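Local coordinates for protein uncharacterized N-acetyltransferase SSO0209 (PDB 5C88) that transfers an acetyl group from acetyl-CoA to the free alpha-amino group of protein N-termini, with a preference for serine, at residues A[12-17]-A[105-110]; A[22-27]-A[59-64]; A[68-73]-A[83-88]. All blocks are in the same frame, centred on the assembly; numbering follows the deposited sequence.

Interaction 1 of 3, residues A[12-17]-A[105-110]. With COA (coenzyme A), chain C.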
loop_
_atom_site.group_PDB
_atom_site.type_symbol
_atom_site.label_atom_id
_atom_site.label_comp_id
_atom_site.label_asym_id
_atom_site.label_seq_id
_atom_site.Cartn_x
_atom_site.Cartn_y
_atom_site.Cartn_z
ATOM N N PHE A 12 -0.036 -19.510 3.199
ATOM C CA PHE A 12 -0.496 -18.559 2.183
ATOM C C PHE A 12 0.509 -18.350 1.051
ATOM O O PHE A 12 1.638 -18.815 1.110
ATOM C CB PHE A 12 -0.867 -17.205 2.825
ATOM C CG PHE A 12 0.306 -16.295 3.103
ATOM C CD1 PHE A 12 0.764 -15.407 2.135
ATOM C CD2 PHE A 12 0.916 -16.293 4.346
ATOM C CE1 PHE A 12 1.832 -14.565 2.392
ATOM C CE2 PHE A 12 1.982 -15.448 4.611
ATOM C CZ PHE A 12 2.440 -14.583 3.628
ATOM N N THR A 13 0.093 -17.646 0.008
ATOM C CA THR A 13 0.917 -17.550 -1.191
ATOM C C THR A 13 0.879 -16.172 -1.850
ATOM O O THR A 13 -0.177 -15.567 -2.030
ATOM C CB THR A 13 0.501 -18.618 -2.221
ATOM O OG1 THR A 13 0.920 -19.906 -1.752
ATOM C CG2 THR A 13 1.129 -18.345 -3.596
ATOM N N LEU A 14 2.055 -15.686 -2.213
ATOM C CA LEU A 14 2.174 -14.382 -2.822
ATOM C C LEU A 14 2.318 -14.476 -4.328
ATOM O O LEU A 14 3.116 -15.262 -4.835
ATOM C CB LEU A 14 3.373 -13.646 -2.239
ATOM C CG LEU A 14 3.150 -12.148 -2.123
ATOM C CD1 LEU A 14 1.896 -11.922 -1.340
ATOM C CD2 LEU A 14 4.318 -11.531 -1.437
ATOM N N ARG A 15 1.554 -13.661 -5.041
ATOM C CA ARG A 15 1.772 -13.489 -6.467
ATOM C C ARG A 15 1.259 -12.125 -6.943
ATOM O O ARG A 15 0.463 -11.475 -6.264
ATOM C CB ARG A 15 1.106 -14.621 -7.250
ATOM C CG ARG A 15 -0.401 -14.677 -7.107
ATOM C CD ARG A 15 -1.033 -15.572 -8.178
ATOM N NE ARG A 15 -2.460 -15.765 -7.943
ATOM C CZ ARG A 15 -3.414 -14.966 -8.412
ATOM N NH1 ARG A 15 -3.107 -13.912 -9.159
ATOM N NH2 ARG A 15 -4.681 -15.221 -8.132
ATOM N N ASN A 16 1.748 -11.690 -8.098
ATOM C CA ASN A 16 1.256 -10.479 -8.746
ATOM C C ASN A 16 -0.217 -10.576 -9.052
ATOM O O ASN A 16 -0.731 -11.646 -9.385
ATOM C CB ASN A 16 2.012 -10.207 -10.040
ATOM C CG ASN A 16 3.313 -9.493 -9.811
ATOM O OD1 ASN A 16 4.346 -10.114 -9.548
ATOM N ND2 ASN A 16 3.276 -8.174 -9.904
ATOM N N ALA A 17 -0.894 -9.443 -8.943
ATOM C CA ALA A 17 -2.325 -9.378 -9.176
ATOM C C ALA A 17 -2.672 -9.602 -10.652
ATOM O O ALA A 17 -1.957 -9.149 -11.548
ATOM C CB ALA A 17 -2.854 -8.046 -8.698
ATOM N N THR A 105 2.895 -7.464 6.019
ATOM C CA THR A 105 4.337 -7.274 5.995
ATOM C C THR A 105 4.959 -7.761 4.687
ATOM O O THR A 105 5.838 -7.117 4.111
ATOM C CB THR A 105 4.993 -8.000 7.166
ATOM O OG1 THR A 105 4.593 -7.368 8.387
ATOM C CG2 THR A 105 6.491 -7.935 7.056
ATOM N N THR A 106 4.481 -8.907 4.227
ATOM C CA THR A 106 4.960 -9.543 3.007
ATOM C C THR A 106 4.533 -8.782 1.761
ATOM O O THR A 106 5.308 -8.633 0.799
ATOM C CB THR A 106 4.431 -10.986 2.922
ATOM O OG1 THR A 106 4.523 -11.589 4.220
ATOM C CG2 THR A 106 5.227 -11.801 1.930
ATOM N N LEU A 107 3.288 -8.319 1.775
ATOM C CA LEU A 107 2.763 -7.533 0.672
ATOM C C LEU A 107 3.588 -6.254 0.505
ATOM O O LEU A 107 3.936 -5.878 -0.602
ATOM C CB LEU A 107 1.288 -7.210 0.897
ATOM C CG LEU A 107 0.312 -8.377 0.667
ATOM C CD1 LEU A 107 -1.123 -8.008 1.056
ATOM C CD2 LEU A 107 0.359 -8.841 -0.775
ATOM N N LEU A 108 3.919 -5.610 1.620
ATOM C CA LEU A 108 4.637 -4.351 1.581
ATOM C C LEU A 108 6.046 -4.572 1.085
ATOM O O LEU A 108 6.572 -3.787 0.303
ATOM C CB LEU A 108 4.670 -3.703 2.958
ATOM C CG LEU A 108 3.709 -2.547 3.182
ATOM C CD1 LEU A 108 3.877 -2.036 4.608
ATOM C CD2 LEU A 108 3.956 -1.438 2.174
ATOM N N GLU A 109 6.649 -5.654 1.561
ATOM C CA GLU A 109 8.004 -5.988 1.191
ATOM C C GLU A 109 8.141 -6.309 -0.308
ATOM O O GLU A 109 9.050 -5.819 -0.968
ATOM C CB GLU A 109 8.488 -7.159 2.022
ATOM C CG GLU A 109 9.892 -6.978 2.482
ATOM C CD GLU A 109 9.975 -6.037 3.646
ATOM O OE1 GLU A 109 8.956 -5.910 4.360
ATOM O OE2 GLU A 109 11.049 -5.425 3.843
ATOM N N ALA A 110 7.243 -7.142 -0.831
ATOM C CA ALA A 110 7.215 -7.439 -2.256
ATOM C C ALA A 110 7.037 -6.147 -3.050
ATOM O O ALA A 110 7.760 -5.891 -4.014
ATOM C CB ALA A 110 6.095 -8.433 -2.576
HETATM N N1A COA C . -2.718 -5.132 16.552
HETATM C C2A COA C . -1.516 -4.528 16.799
HETATM N N3A COA C . -0.522 -4.547 15.858
HETATM C C4A COA C . -0.723 -5.172 14.659
HETATM C C5A COA C . -1.907 -5.777 14.408
HETATM C C6A COA C . -2.907 -5.753 15.373
HETATM N N6A COA C . -4.237 -6.152 15.707
HETATM N N7A COA C . -1.857 -6.320 13.158
HETATM C C8A COA C . -0.633 -6.051 12.640
HETATM N N9A COA C . 0.074 -5.343 13.559
HETATM C C1B COA C . 1.404 -4.849 13.437
HETATM C C2B COA C . 2.220 -5.450 14.271
HETATM O O2B COA C . 3.294 -4.546 14.662
HETATM C C3B COA C . 2.833 -6.715 13.465
HETATM O O3B COA C . 4.064 -7.080 14.076
HETATM P P3B COA C . 4.095 -8.383 15.014
HETATM O O7A COA C . 5.424 -9.076 14.831
HETATM O O8A COA C . 2.948 -9.292 14.606
HETATM O O9A COA C . 3.951 -7.960 16.461
HETATM C C4B COA C . 3.039 -6.274 12.196
HETATM O O4B COA C . 1.941 -5.245 11.994
HETATM C C5B COA C . 2.911 -7.373 11.147
HETATM O O5B COA C . 1.544 -7.747 11.001
HETATM P P1A COA C . 1.053 -8.511 9.681
HETATM O O1A COA C . 2.195 -8.681 8.692
HETATM O O2A COA C . 0.523 -9.887 10.036
HETATM O O3A COA C . -0.052 -7.590 9.023
HETATM P P2A COA C . -1.568 -7.930 8.956
HETATM O O4A COA C . -2.043 -8.350 10.333
HETATM O O5A COA C . -1.747 -9.056 7.951
HETATM O O6A COA C . -2.454 -6.622 8.467
HETATM C CBP COA C . -3.576 -4.541 9.310
HETATM C CCP COA C . -2.255 -5.338 9.091
HETATM C CDP COA C . -4.650 -5.360 10.085
HETATM C CEP COA C . -3.232 -3.261 10.114
HETATM C CAP COA C . -4.173 -4.104 7.911
HETATM O OAP COA C . -3.198 -4.310 6.934
HETATM C C9P COA C . -5.401 -4.869 7.577
HETATM O O9P COA C . -5.324 -5.945 7.090
HETATM N N8P COA C . -6.731 -4.351 7.815
HETATM C C7P COA C . -6.945 -3.050 8.407
HETATM C C6P COA C . -7.346 -2.070 7.255
HETATM C C5P COA C . -6.956 -0.639 7.723
HETATM O O5P COA C . -7.537 -0.124 8.676
HETATM N N4P COA C . -5.900 0.057 7.028
HETATM C C3P COA C . -5.250 -0.556 5.941
HETATM C C2P COA C . -4.621 0.547 5.052
HETATM S S1P COA C . -4.203 1.981 6.037
#
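This is an apolar contact near the surface between the first strand of the GNAT fold, 13-16, and helix 103-117, which packs on the sheet. Leu14 of the strand sits over Thr106, Leu107 and Ala110 of the helix. The short axes of strand and helix pass 9.9 Å apart at an angle of 34°. No hydrogen bond joins the two segments; the contact is made by side chains.

Leu14 divides its two methyl groups. CD1 meets CD2 of Leu107 at 3.5 Å, on the side of the helix that faces Ile66 of the sheet. CD2 spans one turn of the helix: it touches CG2 of Thr106 at 3.5 Å and CB of Ala110 at 3.7 Å. Thr106 has OG1 beside its backbone N (chi1 -42°). This sends OG1 toward the Phe12 ring and Gly102, and CG2 to Leu14. OG1 is hydrogen-bonded to the carbonyl oxygen of Gly102, just before the helix, so the backbone holds the hydroxyl. Ala110 also touches Phe54 of the neighbouring strand 54-58.

The same helix begins at the coenzyme. Thr105, next to Thr106, binds the pyrophosphate of coenzyme A with two donors. Its backbone N reaches O1A of COA at 3.0 Å, with an N-H...O angle of 149°, and its OG1 reaches the same O1A at 2.8 Å. Arg100 N, Gly102 N and Ala104 N also bind the coenzyme. This is the pyrophosphate-binding loop and helix start of GNAT enzymes. One face of the helix thus packs under Leu14 while its start holds phosphate.

At the outer end of the contact, the edge of the Phe12 ring meets Thr106, with CZ 3.7 Å from OG1.

Interaction 2 of 3, residues A[22-27]-A[59-64]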
loop_
_atom_site.group_PDB
_atom_site.type_symbol
_atom_site.label_atom_id
_atom_site.label_comp_id
_atom_site.label_asym_id
_atom_site.label_seq_id
_atom_site.Cartn_x
_atom_site.Cartn_y
_atom_site.Cartn_z
ATOM N N ILE A 22 -9.703 -8.978 -9.492
ATOM C CA ILE A 22 -10.226 -7.624 -9.297
ATOM C C ILE A 22 -11.496 -7.649 -8.470
ATOM O O ILE A 22 -11.700 -6.798 -7.624
ATOM C CB ILE A 22 -10.516 -6.911 -10.651
ATOM C CG1 ILE A 22 -9.229 -6.710 -11.436
ATOM C CG2 ILE A 22 -11.191 -5.569 -10.429
ATOM C CD1 ILE A 22 -8.182 -5.939 -10.674
ATOM N N ASP A 23 -12.336 -8.647 -8.708
ATOM C CA ASP A 23 -13.587 -8.766 -7.975
ATOM C C ASP A 23 -13.314 -9.107 -6.520
ATOM O O ASP A 23 -13.904 -8.504 -5.618
ATOM C CB ASP A 23 -14.494 -9.815 -8.622
ATOM C CG ASP A 23 -14.862 -9.456 -10.050
ATOM O OD1 ASP A 23 -15.244 -8.287 -10.285
ATOM O OD2 ASP A 23 -14.757 -10.329 -10.937
ATOM N N GLN A 24 -12.408 -10.058 -6.293
ATOM C CA GLN A 24 -12.039 -10.423 -4.935
ATOM C C GLN A 24 -11.398 -9.206 -4.292
ATOM O O GLN A 24 -11.695 -8.858 -3.150
ATOM C CB GLN A 24 -11.101 -11.636 -4.902
ATOM C CG GLN A 24 -11.778 -12.927 -5.372
ATOM C CD GLN A 24 -11.290 -14.175 -4.643
ATOM O OE1 GLN A 24 -11.683 -14.433 -3.497
ATOM N NE2 GLN A 24 -10.448 -14.966 -5.311
ATOM N N ILE A 25 -10.541 -8.535 -5.051
ATOM C CA ILE A 25 -9.866 -7.351 -4.548
ATOM C C ILE A 25 -10.905 -6.303 -4.171
ATOM O O ILE A 25 -10.819 -5.725 -3.095
ATOM C CB ILE A 25 -8.846 -6.803 -5.569
ATOM C CG1 ILE A 25 -7.671 -7.784 -5.689
ATOM C CG2 ILE A 25 -8.316 -5.474 -5.112
ATOM C CD1 ILE A 25 -6.596 -7.364 -6.652
ATOM N N ILE A 26 -11.924 -6.120 -5.008
ATOM C CA ILE A 26 -12.977 -5.149 -4.711
ATOM C C ILE A 26 -13.748 -5.493 -3.432
ATOM O O ILE A 26 -13.921 -4.622 -2.582
ATOM C CB ILE A 26 -13.981 -4.984 -5.900
ATOM C CG1 ILE A 26 -13.658 -3.723 -6.684
ATOM C CG2 ILE A 26 -15.405 -4.782 -5.414
ATOM C CD1 ILE A 26 -12.334 -3.752 -7.337
ATOM N N LYS A 27 -14.191 -6.741 -3.270
ATOM C CA LYS A 27 -14.980 -7.079 -2.087
ATOM C C LYS A 27 -14.131 -6.843 -0.836
ATOM O O LYS A 27 -14.626 -6.344 0.170
ATOM C CB LYS A 27 -15.502 -8.525 -2.135
ATOM C CG LYS A 27 -14.543 -9.588 -1.607
ATOM C CD LYS A 27 -15.156 -10.986 -1.580
ATOM C CE LYS A 27 -14.175 -12.004 -0.987
ATOM N NZ LYS A 27 -12.929 -12.168 -1.799
ATOM N N ASP A 59 -6.023 -20.809 0.107
ATOM C CA ASP A 59 -7.048 -21.739 -0.376
ATOM C C ASP A 59 -7.586 -21.307 -1.749
ATOM O O ASP A 59 -8.797 -21.295 -1.974
ATOM C CB ASP A 59 -8.201 -21.855 0.635
ATOM C CG ASP A 59 -7.739 -22.309 2.024
ATOM O OD1 ASP A 59 -6.588 -22.777 2.177
ATOM O OD2 ASP A 59 -8.539 -22.197 2.975
ATOM N N ASN A 60 -6.665 -20.967 -2.651
ATOM C CA ASN A 60 -6.969 -20.302 -3.926
ATOM C C ASN A 60 -7.996 -19.174 -3.829
ATOM O O ASN A 60 -8.763 -18.928 -4.758
ATOM C CB ASN A 60 -7.434 -21.312 -4.975
ATOM C CG ASN A 60 -6.381 -21.566 -6.036
ATOM O OD1 ASN A 60 -5.176 -21.502 -5.769
ATOM N ND2 ASN A 60 -6.828 -21.829 -7.253
ATOM N N SER A 61 -7.994 -18.484 -2.698
ATOM C CA SER A 61 -8.806 -17.294 -2.536
ATOM C C SER A 61 -7.869 -16.103 -2.312
ATOM O O SER A 61 -6.776 -16.274 -1.791
ATOM C CB SER A 61 -9.777 -17.471 -1.372
ATOM O OG SER A 61 -10.765 -16.458 -1.366
ATOM N N VAL A 62 -8.268 -14.911 -2.744
ATOM C CA VAL A 62 -7.522 -13.705 -2.387
ATOM C C VAL A 62 -7.987 -13.248 -1.013
ATOM O O VAL A 62 -9.184 -13.220 -0.742
ATOM C CB VAL A 62 -7.714 -12.554 -3.412
ATOM C CG1 VAL A 62 -6.838 -11.349 -3.038
ATOM C CG2 VAL A 62 -7.389 -13.027 -4.833
ATOM N N VAL A 63 -7.054 -12.912 -0.129
ATOM C CA VAL A 63 -7.443 -12.485 1.217
ATOM C C VAL A 63 -6.701 -11.223 1.644
ATOM O O VAL A 63 -6.772 -10.793 2.795
ATOM C CB VAL A 63 -7.182 -13.591 2.235
ATOM C CG1 VAL A 63 -7.990 -14.826 1.879
ATOM C CG2 VAL A 63 -5.698 -13.919 2.258
ATOM N N GLY A 64 -5.974 -10.641 0.701
ATOM C CA GLY A 64 -5.166 -9.484 0.987
ATOM C C GLY A 64 -4.508 -9.011 -0.279
ATOM O O GLY A 64 -4.069 -9.814 -1.093
#
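In this GNAT fold, helix 22-32 packs against the sheet, and here its first turns meet the start of strand 61-72. Gln24 of the helix lies against Ser61 and Val62 of the strand. The short helix and strand axes run 8.3 Å apart. Gln24 and Val62 face each other with their CA atoms 6.1 Å apart.

CB and the amide NE2 of Gln24 both pack on Val62. CB of Gln24 lies 3.8 Å from CB of Val62. The chain then bends at chi2 (-146°), and NE2 of Gln24 comes to rest 3.7 Å from CG2 of Val62. Behind this pair, Val62 also touches Val55 and Ile57 of strand 54-58.

The polar end of Gln24 works through OE1. OG of Ser61 donates to OE1 of Gln24 at 3.1 Å; the hydroxyl lies in the carbonyl plane, on a lone pair. Within the helix, NZ of Lys27 also donates to OE1 of Gln24 at 3.1 Å, tilted 16° from that plane. Lys27 bends at its last torsion (chi4 -63°), which turns the ammonium group towards the glutamine.

Two donors therefore grip one carbonyl oxygen. They probably fix the rotation of the amide, with OE1 rather than NE2 turned to Ser61 and Lys27, and the positive charge of Lys27 would probably polarise the amide C=O.

Interaction 3 of 3, residues A[68-73]-A[83-88]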
loop_
_atom_site.group_PDB
_atom_site.type_symbol
_atom_site.label_atom_id
_atom_site.label_comp_id
_atom_site.label_asym_id
_atom_site.label_seq_id
_atom_site.Cartn_x
_atom_site.Cartn_y
_atom_site.Cartn_z
ATOM N N PRO A 68 -0.250 -0.182 -5.659
ATOM C CA PRO A 68 0.772 0.863 -5.711
ATOM C C PRO A 68 0.496 1.931 -6.773
ATOM O O PRO A 68 -0.205 1.661 -7.746
ATOM C CB PRO A 68 2.019 0.066 -6.080
ATOM C CG PRO A 68 1.477 -0.952 -7.079
ATOM C CD PRO A 68 0.030 -1.257 -6.632
ATOM N N ARG A 69 1.040 3.127 -6.577
ATOM C CA ARG A 69 1.215 4.070 -7.674
ATOM C C ARG A 69 2.659 4.575 -7.667
ATOM O O ARG A 69 3.221 4.842 -6.611
ATOM C CB ARG A 69 0.227 5.240 -7.589
ATOM C CG ARG A 69 -0.047 5.865 -8.962
ATOM C CD ARG A 69 -0.780 7.191 -8.898
ATOM N NE ARG A 69 -1.977 7.144 -8.063
ATOM C CZ ARG A 69 -2.161 7.899 -6.983
ATOM N NH1 ARG A 69 -1.223 8.762 -6.612
ATOM N NH2 ARG A 69 -3.281 7.793 -6.275
ATOM N N ILE A 70 3.278 4.656 -8.840
ATOM C CA ILE A 70 4.589 5.289 -8.936
ATOM C C ILE A 70 4.400 6.699 -9.479
ATOM O O ILE A 70 3.694 6.907 -10.469
ATOM C CB ILE A 70 5.579 4.502 -9.816
ATOM C CG1 ILE A 70 6.321 3.463 -8.974
ATOM C CG2 ILE A 70 6.617 5.447 -10.434
ATOM C CD1 ILE A 70 5.446 2.386 -8.372
ATOM N N GLU A 71 5.022 7.653 -8.785
ATOM C CA GLU A 71 4.852 9.079 -9.020
ATOM C C GLU A 71 6.218 9.733 -9.171
ATOM O O GLU A 71 7.246 9.133 -8.866
ATOM C CB GLU A 71 4.080 9.726 -7.855
ATOM C CG GLU A 71 2.701 9.107 -7.569
ATOM C CD GLU A 71 2.110 9.537 -6.220
ATOM O OE1 GLU A 71 0.897 9.330 -5.992
ATOM O OE2 GLU A 71 2.859 10.073 -5.384
ATOM N N TRP A 72 6.235 10.968 -9.639
ATOM C CA TRP A 72 7.463 11.732 -9.631
ATOM C C TRP A 72 7.153 13.124 -9.091
ATOM O O TRP A 72 6.211 13.776 -9.543
ATOM C CB TRP A 72 8.094 11.789 -11.039
ATOM C CG TRP A 72 9.236 12.787 -11.127
ATOM C CD1 TRP A 72 10.538 12.602 -10.729
ATOM C CD2 TRP A 72 9.147 14.144 -11.599
ATOM N NE1 TRP A 72 11.266 13.757 -10.948
ATOM C CE2 TRP A 72 10.447 14.701 -11.479
ATOM C CE3 TRP A 72 8.110 14.915 -12.120
ATOM C CZ2 TRP A 72 10.716 16.027 -11.869
ATOM C CZ3 TRP A 72 8.384 16.219 -12.511
ATOM C CH2 TRP A 72 9.684 16.762 -12.384
ATOM N N GLY A 73 7.937 13.570 -8.114
ATOM C CA GLY A 73 7.683 14.842 -7.457
ATOM C C GLY A 73 8.551 15.087 -6.227
ATOM O O GLY A 73 9.589 14.444 -6.037
ATOM N N LEU A 83 13.752 16.385 -5.921
ATOM C CA LEU A 83 12.768 15.746 -6.792
ATOM C C LEU A 83 13.124 14.295 -7.044
ATOM O O LEU A 83 14.277 13.960 -7.251
ATOM C CB LEU A 83 12.650 16.503 -8.106
ATOM C CG LEU A 83 11.945 17.849 -7.974
ATOM C CD1 LEU A 83 12.378 18.779 -9.073
ATOM C CD2 LEU A 83 10.432 17.643 -7.996
ATOM N N VAL A 84 12.119 13.430 -7.043
ATOM C CA VAL A 84 12.384 12.009 -6.871
ATOM C C VAL A 84 11.294 11.125 -7.462
ATOM O O VAL A 84 10.161 11.563 -7.670
ATOM C CB VAL A 84 12.543 11.703 -5.372
ATOM C CG1 VAL A 84 11.232 11.951 -4.644
ATOM C CG2 VAL A 84 12.992 10.300 -5.151
ATOM N N ARG A 85 11.637 9.877 -7.750
ATOM C CA ARG A 85 10.610 8.901 -8.063
ATOM C C ARG A 85 10.163 8.209 -6.779
ATOM O O ARG A 85 10.970 7.617 -6.055
ATOM C CB ARG A 85 11.110 7.887 -9.092
ATOM C CG ARG A 85 9.990 7.107 -9.733
ATOM C CD ARG A 85 10.285 6.752 -11.175
ATOM N NE ARG A 85 10.605 7.913 -11.997
ATOM C CZ ARG A 85 9.703 8.744 -12.504
ATOM N NH1 ARG A 85 8.416 8.566 -12.240
ATOM N NH2 ARG A 85 10.089 9.767 -13.258
ATOM N N LYS A 86 8.875 8.303 -6.482
ATOM C CA LYS A 86 8.368 7.733 -5.245
ATOM C C LYS A 86 7.239 6.733 -5.473
ATOM O O LYS A 86 6.407 6.873 -6.379
ATOM C CB LYS A 86 7.909 8.845 -4.307
ATOM C CG LYS A 86 7.151 9.950 -4.981
ATOM C CD LYS A 86 6.966 11.137 -4.043
ATOM C CE LYS A 86 6.306 12.281 -4.763
ATOM N NZ LYS A 86 6.129 13.456 -3.899
ATOM N N GLY A 87 7.234 5.710 -4.639
ATOM C CA GLY A 87 6.242 4.662 -4.736
ATOM C C GLY A 87 5.165 4.998 -3.741
ATOM O O GLY A 87 5.441 5.206 -2.560
ATOM N N HIS A 88 3.935 5.089 -4.221
ATOM C CA HIS A 88 2.835 5.434 -3.348
ATOM C C HIS A 88 1.918 4.231 -3.108
ATOM O O HIS A 88 1.267 3.747 -4.033
ATOM C CB HIS A 88 2.056 6.612 -3.936
ATOM C CG HIS A 88 1.067 7.197 -2.988
ATOM N ND1 HIS A 88 0.051 8.043 -3.392
ATOM C CD2 HIS A 88 0.915 7.052 -1.652
ATOM C CE1 HIS A 88 -0.662 8.400 -2.349
ATOM N NE2 HIS A 88 -0.157 7.814 -1.271
#
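Glu71 and His88 meet across an antiparallel hairpin of strands 61-72 and 83-94. ND1 of His88 points to OE1 of Glu71 at 3.0 Å, a bond bent to 140° at the hydrogen; the place of OE1 is less sure. Arg69 lies on the same face, beside His88, and its NE is hydrogen-bonded to NE2 of His45.

On the other face, Arg85 and Trp72 form a non-hydrogen-bonded pair. CD1 of Trp72 lies over one face of the guanidinium, and the two flat groups are 24° apart in plane. NH1 of Arg85 comes within 3.5 Å of CB of Trp72. The chain of Arg85 bends at chi2 and at chi3 (chi3 -55°), which folds its guanidinium back against CB and CG of Trp72. On the way, its CG packs on CG2 of Ile70 at 3.8 Å. With an alanine here, the guanidinium and the CG that pack on Trp72 and Ile70 are gone, and the indole is likely to be freer to turn.

The backbones hold these groups in register. Arg69 pairs with His88, Glu71 with Lys86 and Gly73 with Val84, each by two N-H...O bonds. Lys86 stretches back over Gly73, and its NZ is hydrogen-bonded to the carbonyl oxygen of Phe74.

Further out, OE2 of Glu71 is bound by the hydroxyl of Tyr125, whose ring stacks on His88. NE2 of His88 is hydrogen-bonded to OE1 of Glu127; these two residues bind zinc in this enzyme, but here they meet each other directly. With carboxylates at both ring nitrogens, the imidazole is probably held in rotation, consistent with Glu71 being a second-shell partner of a zinc ligand.

From the N terminus, strand 13-16 comes first, and helix 22-32 follows it. Interaction 2 closes the first loop when the chain reaches strand 61-72, after helix 39-48 and strand 54-58. The same strand runs on into interaction 3, where the hairpin with strand 83-94 closes a short loop. Interactions 2 and 3 are thus in series, with centres about 26 Å apart, one to each side of the molecule's middle. Interaction 1 closes last, when helix 103-117 meets strand 13-16, and its loop encloses both others. Interactions 1 and 2 touch where Leu107 CD1 packs on Gly64 C at 3.8 Å. Each of the three contacts involves strands of the same mixed sheet.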